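Local coordinates for protein sulfite reductase [ferredoxin] (Mycobacterium tuberculosis, PDB 1ZJ8) that reduces sulfite to sulfide with electrons from ferredoxin, using a siroheme and a [4Fe-4S] cluster, for the synthesis of sulfur-containing amino acids and cofactors, at residues 168-173 against 205-210; 175-180 against 216-221. All coordinates share one frame; numbering follows the deposited sequence.

Interaction 1: 168-173 against 205-210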
loop_
_atom_site.group_PDB
_atom_site.type_symbol
_atom_site.label_atom_id
_atom_site.label_comp_id
_atom_site.label_asym_id
_atom_site.label_seq_id
_atom_site.Cartn_x
_atom_site.Cartn_y
_atom_site.Cartn_z
ATOM N N THR A 168 -6.554 3.625 14.685
ATOM C CA THR A 168 -5.900 2.456 14.111
ATOM C C THR A 168 -6.944 1.416 13.750
ATOM O O THR A 168 -6.610 0.266 13.475
ATOM C CB THR A 168 -4.825 1.831 15.086
ATOM O OG1 THR A 168 -5.430 1.326 16.294
ATOM C CG2 THR A 168 -3.766 2.861 15.464
ATOM N N THR A 169 -8.208 1.824 13.729
ATOM C CA THR A 169 -9.305 0.879 13.556
ATOM C C THR A 169 -9.286 0.166 12.197
ATOM O O THR A 169 -9.253 0.805 11.144
ATOM C CB THR A 169 -10.671 1.575 13.702
ATOM O OG1 THR A 169 -10.708 2.345 14.918
ATOM C CG2 THR A 169 -11.820 0.539 13.674
ATOM N N GLU A 170 -9.333 -1.163 12.238
ATOM C CA GLU A 170 -9.430 -1.982 11.032
ATOM C C GLU A 170 -8.295 -1.636 10.065
ATOM O O GLU A 170 -8.459 -1.719 8.840
ATOM C CB GLU A 170 -10.830 -1.853 10.372
ATOM C CG GLU A 170 -11.977 -2.600 11.118
ATOM C CD GLU A 170 -13.406 -2.189 10.692
ATOM O OE1 GLU A 170 -13.765 -0.998 10.817
ATOM O OE2 GLU A 170 -14.195 -3.061 10.273
ATOM N N ALA A 171 -7.144 -1.260 10.632
ATOM C CA ALA A 171 -5.941 -0.959 9.848
ATOM C C ALA A 171 -5.309 -2.269 9.401
ATOM O O ALA A 171 -4.734 -2.351 8.313
ATOM C CB ALA A 171 -4.941 -0.142 10.666
ATOM N N CYS A 172 -5.405 -3.284 10.266
ATOM C CA CYS A 172 -5.077 -4.681 9.925
ATOM C C CYS A 172 -6.387 -5.500 10.039
ATOM O O CYS A 172 -7.416 -4.978 10.462
ATOM C CB CYS A 172 -3.982 -5.235 10.888
ATOM S SG CYS A 172 -2.162 -5.294 10.380
ATOM N N GLY A 173 -6.347 -6.770 9.648
ATOM C CA GLY A 173 -7.467 -7.692 9.918
ATOM C C GLY A 173 -8.358 -8.071 8.744
ATOM O O GLY A 173 -8.165 -7.615 7.621
ATOM N N ARG A 205 -19.590 6.246 8.381
ATOM C CA ARG A 205 -20.710 5.313 8.414
ATOM C C ARG A 205 -20.264 3.900 8.795
ATOM O O ARG A 205 -20.844 3.314 9.694
ATOM C CB ARG A 205 -21.488 5.288 7.080
ATOM C CG ARG A 205 -21.828 6.691 6.531
ATOM C CD ARG A 205 -23.318 6.919 6.266
ATOM N NE ARG A 205 -23.742 6.365 4.977
ATOM C CZ ARG A 205 -23.741 7.018 3.812
ATOM N NH1 ARG A 205 -23.326 8.282 3.722
ATOM N NH2 ARG A 205 -24.161 6.391 2.720
ATOM N N TYR A 206 -19.228 3.373 8.147
ATOM C CA TYR A 206 -18.966 1.919 8.151
ATOM C C TYR A 206 -17.772 1.456 8.999
ATOM O O TYR A 206 -17.828 0.395 9.639
ATOM C CB TYR A 206 -18.838 1.415 6.693
ATOM C CG TYR A 206 -19.979 1.923 5.820
ATOM C CD1 TYR A 206 -21.294 1.503 6.046
ATOM C CD2 TYR A 206 -19.754 2.873 4.814
ATOM C CE1 TYR A 206 -22.356 1.995 5.281
ATOM C CE2 TYR A 206 -20.814 3.367 4.024
ATOM C CZ TYR A 206 -22.108 2.921 4.271
ATOM O OH TYR A 206 -23.153 3.392 3.513
ATOM N N ILE A 207 -16.709 2.248 9.025
ATOM C CA ILE A 207 -15.484 1.867 9.717
ATOM C C ILE A 207 -15.694 1.877 11.210
ATOM O O ILE A 207 -16.170 2.851 11.761
ATOM C CB ILE A 207 -14.284 2.794 9.316
ATOM C CG1 ILE A 207 -13.923 2.556 7.838
ATOM C CG2 ILE A 207 -13.040 2.588 10.223
ATOM C CD1 ILE A 207 -13.777 1.090 7.452
ATOM N N GLY A 208 -15.331 0.759 11.841
ATOM C CA GLY A 208 -15.407 0.585 13.292
ATOM C C GLY A 208 -16.691 -0.081 13.755
ATOM O O GLY A 208 -16.864 -0.292 14.946
ATOM N N LYS A 209 -17.579 -0.420 12.815
ATOM C CA LYS A 209 -18.949 -0.873 13.123
ATOM C C LYS A 209 -19.113 -2.339 12.743
ATOM O O LYS A 209 -18.448 -2.825 11.820
ATOM C CB LYS A 209 -19.988 -0.029 12.356
ATOM C CG LYS A 209 -19.831 1.495 12.524
ATOM C CD LYS A 209 -21.024 2.171 13.205
ATOM C CE LYS A 209 -20.809 3.690 13.300
ATOM N NZ LYS A 209 -22.073 4.481 13.163
ATOM N N PRO A 210 -20.027 -3.048 13.424
ATOM C CA PRO A 210 -20.076 -4.512 13.285
ATOM C C PRO A 210 -20.284 -5.035 11.865
ATOM O O PRO A 210 -19.769 -6.104 11.531
ATOM C CB PRO A 210 -21.253 -4.922 14.195
ATOM C CG PRO A 210 -22.059 -3.653 14.410
ATOM C CD PRO A 210 -21.056 -2.539 14.354
#

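Interaction 2: 175-180 against 216-221. With SRM (siroheme), chain E.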
loop_
_atom_site.group_PDB
_atom_site.type_symbol
_atom_site.label_atom_id
_atom_site.label_comp_id
_atom_site.label_asym_id
_atom_site.label_seq_id
_atom_site.Cartn_x
_atom_site.Cartn_y
_atom_site.Cartn_z
ATOM N N CYS A 175 -11.207 -7.253 7.255
ATOM C CA CYS A 175 -12.051 -6.048 7.299
ATOM C C CYS A 175 -11.453 -4.952 6.398
ATOM O O CYS A 175 -10.339 -5.104 5.907
ATOM C CB CYS A 175 -12.099 -5.565 8.739
ATOM S SG CYS A 175 -10.457 -5.556 9.474
ATOM N N PRO A 176 -12.189 -3.854 6.156
ATOM C CA PRO A 176 -11.679 -2.800 5.246
ATOM C C PRO A 176 -10.457 -2.032 5.746
ATOM O O PRO A 176 -10.456 -1.472 6.859
ATOM C CB PRO A 176 -12.878 -1.848 5.073
ATOM C CG PRO A 176 -14.077 -2.631 5.527
ATOM C CD PRO A 176 -13.550 -3.538 6.624
ATOM N N ARG A 177 -9.430 -2.006 4.904
ATOM C CA ARG A 177 -8.190 -1.312 5.212
ATOM C C ARG A 177 -8.377 0.142 4.829
ATOM O O ARG A 177 -9.450 0.515 4.366
ATOM C CB ARG A 177 -7.026 -1.941 4.429
ATOM C CG ARG A 177 -6.878 -3.459 4.619
ATOM C CD ARG A 177 -6.782 -3.784 6.110
ATOM N NE ARG A 177 -6.469 -5.178 6.407
ATOM C CZ ARG A 177 -5.260 -5.725 6.318
ATOM N NH1 ARG A 177 -4.199 -5.024 5.890
ATOM N NH2 ARG A 177 -5.119 -7.007 6.633
ATOM N N VAL A 178 -7.336 0.956 5.024
ATOM C CA VAL A 178 -7.314 2.333 4.506
ATOM C C VAL A 178 -8.009 2.500 3.150
ATOM O O VAL A 178 -7.798 1.733 2.227
ATOM C CB VAL A 178 -5.869 2.868 4.268
ATOM C CG1 VAL A 178 -5.367 3.648 5.441
ATOM C CG2 VAL A 178 -4.931 1.755 3.892
ATOM N N VAL A 179 -8.807 3.543 3.032
ATOM C CA VAL A 179 -9.303 3.952 1.747
ATOM C C VAL A 179 -8.278 4.900 1.135
ATOM O O VAL A 179 -7.956 5.931 1.732
ATOM C CB VAL A 179 -10.622 4.734 1.886
ATOM C CG1 VAL A 179 -11.174 5.085 0.490
ATOM C CG2 VAL A 179 -11.643 3.961 2.731
ATOM N N LEU A 180 -7.783 4.568 -0.057
ATOM C CA LEU A 180 -6.800 5.429 -0.727
ATOM C C LEU A 180 -7.476 6.679 -1.332
ATOM O O LEU A 180 -8.650 6.645 -1.722
ATOM C CB LEU A 180 -6.011 4.641 -1.778
ATOM C CG LEU A 180 -5.379 3.292 -1.373
ATOM C CD1 LEU A 180 -4.574 2.696 -2.544
ATOM C CD2 LEU A 180 -4.511 3.426 -0.153
ATOM N N PRO A 216 -14.461 -12.256 4.595
ATOM C CA PRO A 216 -13.649 -13.389 4.174
ATOM C C PRO A 216 -12.146 -13.144 4.288
ATOM O O PRO A 216 -11.387 -14.088 4.554
ATOM C CB PRO A 216 -14.027 -13.550 2.698
ATOM C CG PRO A 216 -15.415 -13.010 2.587
ATOM C CD PRO A 216 -15.532 -11.945 3.622
ATOM N N ARG A 217 -11.728 -11.900 4.042
ATOM C CA ARG A 217 -10.345 -11.488 4.240
ATOM C C ARG A 217 -10.215 -9.969 4.273
ATOM O O ARG A 217 -11.219 -9.247 4.410
ATOM C CB ARG A 217 -9.483 -12.062 3.119
ATOM C CG ARG A 217 -8.582 -13.189 3.554
ATOM C CD ARG A 217 -7.399 -13.311 2.590
ATOM N NE ARG A 217 -6.286 -14.054 3.164
ATOM C CZ ARG A 217 -5.532 -13.607 4.158
ATOM N NH1 ARG A 217 -5.749 -12.413 4.721
ATOM N NH2 ARG A 217 -4.554 -14.379 4.596
ATOM N N LYS A 218 -8.969 -9.492 4.167
ATOM C CA LYS A 218 -8.688 -8.066 4.020
ATOM C C LYS A 218 -9.319 -7.516 2.734
ATOM O O LYS A 218 -9.486 -8.249 1.743
ATOM C CB LYS A 218 -7.171 -7.802 4.060
ATOM C CG LYS A 218 -6.368 -8.367 2.898
ATOM C CD LYS A 218 -4.940 -7.821 2.860
ATOM C CE LYS A 218 -3.929 -8.723 3.578
ATOM N NZ LYS A 218 -2.575 -8.074 3.665
ATOM N N TYR A 219 -9.642 -6.220 2.779
ATOM C CA TYR A 219 -10.417 -5.525 1.746
ATOM C C TYR A 219 -9.887 -4.112 1.504
ATOM O O TYR A 219 -9.957 -3.250 2.374
ATOM C CB TYR A 219 -11.860 -5.439 2.202
ATOM C CG TYR A 219 -12.868 -4.908 1.206
ATOM C CD1 TYR A 219 -13.355 -5.712 0.208
ATOM C CD2 TYR A 219 -13.389 -3.629 1.326
ATOM C CE1 TYR A 219 -14.312 -5.255 -0.673
ATOM C CE2 TYR A 219 -14.355 -3.165 0.453
ATOM C CZ TYR A 219 -14.822 -3.989 -0.551
ATOM O OH TYR A 219 -15.790 -3.562 -1.441
ATOM N N LYS A 220 -9.383 -3.887 0.300
ATOM C CA LYS A 220 -8.650 -2.687 -0.040
ATOM C C LYS A 220 -9.443 -1.818 -1.015
ATOM O O LYS A 220 -9.936 -2.300 -2.055
ATOM C CB LYS A 220 -7.296 -3.067 -0.660
ATOM C CG LYS A 220 -6.296 -3.557 0.353
ATOM C CD LYS A 220 -5.026 -4.104 -0.288
ATOM C CE LYS A 220 -4.010 -4.453 0.812
ATOM N NZ LYS A 220 -2.879 -5.330 0.385
ATOM N N THR A 221 -9.491 -0.527 -0.699
ATOM C CA THR A 221 -10.302 0.416 -1.434
ATOM C C THR A 221 -9.482 1.636 -1.897
ATOM O O THR A 221 -8.627 2.164 -1.153
ATOM C CB THR A 221 -11.511 0.843 -0.576
ATOM O OG1 THR A 221 -12.345 -0.298 -0.341
ATOM C CG2 THR A 221 -12.331 1.925 -1.255
HETATM FE FE SRM E . 0.938 -6.015 3.204
HETATM C CHA SRM E . 1.046 -8.825 5.145
HETATM C CHB SRM E . 3.613 -4.814 4.822
HETATM C CHC SRM E . 0.801 -3.321 1.385
HETATM C CHD SRM E . -0.003 -7.925 0.484
HETATM N NA SRM E . 1.974 -6.596 4.813
HETATM C C1A SRM E . 1.803 -7.709 5.560
HETATM C C2A SRM E . 2.497 -7.660 6.886
HETATM C CMA SRM E . 1.523 -7.247 7.947
HETATM C CDA SRM E . 3.244 -8.927 7.199
HETATM C CEA SRM E . 2.675 -9.900 8.181
HETATM O O3A SRM E . 1.591 -10.435 7.926
HETATM O O4A SRM E . 3.270 -10.165 9.236
HETATM C C3A SRM E . 3.498 -6.587 6.624
HETATM C CAA SRM E . 3.738 -5.668 7.774
HETATM C CBA SRM E . 4.875 -6.325 8.511
HETATM C CCA SRM E . 5.741 -5.304 9.175
HETATM O O1A SRM E . 6.001 -4.244 8.566
HETATM O O2A SRM E . 6.159 -5.540 10.335
HETATM C C4A SRM E . 3.003 -5.948 5.371
HETATM N NB SRM E . 1.929 -4.317 3.236
HETATM C C1B SRM E . 2.972 -3.920 3.968
HETATM C C2B SRM E . 3.354 -2.476 3.803
HETATM C CMB SRM E . 3.758 -1.790 5.078
HETATM C CDB SRM E . 4.511 -2.429 2.861
HETATM C CEB SRM E . 5.098 -1.102 2.535
HETATM O O3B SRM E . 6.246 -0.769 2.899
HETATM O O4B SRM E . 4.391 -0.330 1.888
HETATM C C3B SRM E . 2.089 -1.962 3.150
HETATM C CAB SRM E . 1.077 -1.547 4.187
HETATM C CBB SRM E . 0.115 -0.529 3.655
HETATM C CCB SRM E . -1.007 -0.316 4.629
HETATM O O1B SRM E . -1.035 0.679 5.349
HETATM O O2B SRM E . -1.938 -1.111 4.710
HETATM C C4B SRM E . 1.561 -3.238 2.553
HETATM N NC SRM E . 0.615 -5.712 1.324
HETATM C C1C SRM E . 0.414 -4.500 0.766
HETATM C C2C SRM E . 0.155 -4.551 -0.597
HETATM C CDC SRM E . 0.139 -3.450 -1.605
HETATM C CEC SRM E . -1.081 -2.651 -1.851
HETATM O O3C SRM E . -2.068 -2.761 -1.089
HETATM O O4C SRM E . -1.044 -1.908 -2.843
HETATM C C3C SRM E . -0.016 -5.883 -0.825
HETATM C CAC SRM E . -0.337 -6.344 -2.209
HETATM C CBC SRM E . -1.692 -6.052 -2.817
HETATM C CCC SRM E . -2.696 -7.056 -2.278
HETATM O O1C SRM E . -3.076 -7.000 -1.077
HETATM O O2C SRM E . -3.097 -7.941 -3.077
HETATM C C4C SRM E . 0.198 -6.556 0.350
HETATM N ND SRM E . 0.267 -7.911 2.970
HETATM C C1D SRM E . 0.135 -8.487 1.765
HETATM C C2D SRM E . 0.161 -9.886 1.924
HETATM C CAD SRM E . -0.556 -10.832 0.978
HETATM C CBD SRM E . -1.960 -11.241 1.299
HETATM C CCD SRM E . -2.808 -12.066 0.374
HETATM O O1D SRM E . -3.826 -11.514 -0.100
HETATM O O2D SRM E . -2.503 -13.255 0.090
HETATM C C3D SRM E . 0.315 -10.124 3.279
HETATM C CDD SRM E . -0.043 -11.408 3.979
HETATM C CED SRM E . -1.467 -11.797 4.308
HETATM O O3D SRM E . -2.388 -10.983 4.235
HETATM O O4D SRM E . -1.750 -12.951 4.662
HETATM C C4D SRM E . 0.377 -8.894 3.914
#

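Interaction 1: 168-173 against 205-210
E170 and T169 reach across to I207 and G208, in the turn that follows helix 196-206. R205 lies in the last part of the helix and packs on Y206. R205 CB sits over the centre of the Y206 ring, and weak hydrogen bonds run from the R205 guanidinium to the Y206 hydroxyl. I207 CG2 lies 3.7 Å from E170 OE1, and its apolar partner is T169 CG2, at 4.2 Å. G208 is the centre of the contact. G208 N gives a hydrogen bond to E170 OE1, 2.6 Å from N to O. The angle at hydrogen is 151°, and the donor comes nearly along the C-O axis of the carboxylate. E170 gets there because CG lies anti to its own carbonyl carbon (chi1 -74°) and the chain then runs extended. T169 packs beside this bond. T169 CG2, anti to the backbone N, touches G208 CA at 3.6 Å. The T169 hydroxyl is used within its own loop, by Q167. The two backbones are built alike: T168 to A171 and Y206 to K209 are both type II turns. G208 and E170 take the third position of their turns, both with positive phi. K209 N closes the second turn on Y206 O, and K209 CB points away from 168-173. The contact thus joins two loops through one buried carboxylate and a small apolar patch. Strand 176-181 lies close by, with P176 against both E170 and I207. Helix 277-291 packs on R205 and Y206: W281 meets the Y206 ring, and P278 touches R205. R110 bonds to T169 O and touches I207.

Interaction 2: 175-180 against 216-221
R177 and K218 are brought together by their torsions. R177 bends at chi2 (-54°), while K218 CG stands between its backbone N and carbonyl carbon (chi1 66°). The two chains therefore cross, and K218 CB lies over one face of the R177 guanidinium, 3.4 Å from NH2. The backbones run parallel. R177 N bonds to Y219 O at 2.9 Å, almost straight at 170°. L180 N bonds to T221 O at 2.8 Å, again nearly straight. A weak bond links Y219 N to C175 O. P176 and Y219 pair on one face of the sheet, with P176 CB at the ring edge, 4.2 Å from CD2. V179 CG1 and T221 CG2 lie side by side on that face at 3.8 Å. The T221 hydroxyl turns to W281, and the F288 ring meets that of Y219.

R217, K218 and K220 line the siroheme pocket. R217 NH2 is 3.1 Å from a siroheme carboxylate oxygen, O4D, while its NE bonds to R297 O. This is a beta-alpha-beta unit whose second strand and the residues leading into it bring basic groups to the siroheme, consistent with the anion-binding site of siroheme sulfite reductases.

The segments alternate along the chain: 168-173, 175-180, 205-210, then 216-221. Interaction 1 and interaction 2 have centres 9 Å apart and touch. Loop 168-173 leads straight into strand 176-181, an outermost strand of a mixed sheet. Helix 196-206 connects this strand to its parallel neighbour 219-224, so interaction 1 meets the connection and interaction 2 the strand pair. A171 O packs on R177 CD at 3.3 Å, and E170 OE2 lies against C175 CB. G173 O accepts a hydrogen bond from R177 NE. The same loop carries C172, linked covalently to Y80, just before the strand.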